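Local coordinates for CRISPR protein (Archaeoglobus fulgidus, PDB 4MJK) that probably serves as a Cas5-family subunit of a type I-A CRISPR Cascade complex, which uses guide RNA to recognise foreign nucleic acid, at residues 107-110 and 111-115. Sequence-based numbering, arbitrary orientation.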
# COMPACT_ATOMS: atom_id res chain seq x y z
N SER A 107 7.44 17.73 4.15
CA SER A 107 8.82 17.25 4.20
C SER A 107 9.34 17.23 5.63
O SER A 107 10.43 16.71 5.89
CB SER A 107 9.73 18.10 3.33
OG SER A 107 9.75 17.61 2.00
N PHE A 108 8.58 17.79 6.56
CA PHE A 108 8.99 17.80 7.96
C PHE A 108 7.93 17.16 8.86
O PHE A 108 6.82 17.67 9.00
CB PHE A 108 9.29 19.23 8.42
CG PHE A 108 10.44 19.88 7.69
CD1 PHE A 108 11.71 19.91 8.25
CD2 PHE A 108 10.25 20.46 6.45
CE1 PHE A 108 12.76 20.51 7.59
CE2 PHE A 108 11.30 21.06 5.77
CZ PHE A 108 12.56 21.09 6.35
N ASP A 109 8.27 16.02 9.46
CA ASP A 109 7.37 15.38 10.42
C ASP A 109 5.97 15.11 9.84
O ASP A 109 4.96 15.27 10.53
CB ASP A 109 7.28 16.23 11.69
CG ASP A 109 6.60 15.52 12.84
OD1 ASP A 109 6.80 14.29 12.99
OD2 ASP A 109 5.86 16.19 13.59
N SER A 110 5.91 14.69 8.58
CA SER A 110 4.64 14.30 7.97
C SER A 110 4.06 13.05 8.64
O SER A 110 4.81 12.18 9.09
CB SER A 110 4.83 14.02 6.48
OG SER A 110 3.77 13.22 5.98
N PRO A 111 2.72 12.96 8.71
CA PRO A 111 2.05 11.75 9.21
C PRO A 111 2.47 10.51 8.42
O PRO A 111 2.39 9.39 8.92
CB PRO A 111 0.56 12.02 8.94
CG PRO A 111 0.44 13.49 8.75
CD PRO A 111 1.77 14.00 8.27
N ALA A 112 2.89 10.71 7.17
CA ALA A 112 3.22 9.60 6.28
C ALA A 112 4.73 9.45 6.14
O ALA A 112 5.23 8.96 5.12
CB ALA A 112 2.58 9.83 4.90
N ARG A 113 5.47 9.88 7.16
CA ARG A 113 6.92 9.83 7.09
C ARG A 113 7.34 8.36 7.14
O ARG A 113 6.79 7.58 7.92
CB ARG A 113 7.56 10.64 8.22
CG ARG A 113 7.28 10.11 9.63
CD ARG A 113 7.62 11.15 10.70
NE ARG A 113 7.22 10.71 12.03
CZ ARG A 113 5.98 10.79 12.51
NH1 ARG A 113 5.02 11.30 11.77
NH2 ARG A 113 5.71 10.36 13.73
N GLY A 114 8.28 7.98 6.27
CA GLY A 114 8.78 6.61 6.25
C GLY A 114 7.79 5.59 5.68
O GLY A 114 7.95 4.39 5.89
N LYS A 115 6.77 6.07 4.98
CA LYS A 115 5.78 5.17 4.39
C LYS A 115 6.11 4.87 2.94
O LYS A 115 6.32 5.79 2.14
CB LYS A 115 4.37 5.73 4.52
CG LYS A 115 3.28 4.79 4.01
CD LYS A 115 1.90 5.38 4.27
CE LYS A 115 0.79 4.38 3.98
NZ LYS A 115 -0.56 4.93 4.38
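Ser110 and Arg113 are the ends of a type I beta turn, closed by a backbone hydrogen bond of 3.1 Å from Arg113 N to Ser110 O, with Pro111 at the second position. The same carbonyl oxygen is gripped twice: Arg113 NH1 reaches Ser110 O at 2.8 Å, and the two donors come from opposite faces of the carbonyl plane. Arg113 can double back like this because its CG sits between the backbone N and the carbonyl carbon (chi1 65°), after which the chain runs extended to NE and lies alongside Asp109. Ser110 O lies almost exactly in the guanidinium plane, at its edge. Asp109 OD1, by contrast, hangs over the centre of one guanidinium face, 3.7 Å from Arg113 NH1; this long salt bridge is charge attraction alone, with no N-H aimed at the oxygen.

Ser110 OG takes Ala112 N at 2.9 Å, the bond of an ST turn, and is also hydrogen-bonded to Asp123 of the second subunit. A type II turn from Ala112 to Lys115 overlaps the first, sharing Ala112 and Arg113, with Gly114 at its positive-phi position; the two overlapping turns lead the loop after helix 81-87 into strand 115-120. Gln15 NE2 is hydrogen-bonded to the carbonyl oxygens of Pro111 and Arg113, tying this bend to the end of strand 13-15. Were Arg113 an alanine, Ser110 O would probably lose its side-chain donor and Asp109 OD1 the positive charge it faces. Pro111 and Ala112 pack on Glu124 and Asp123 of the second subunit.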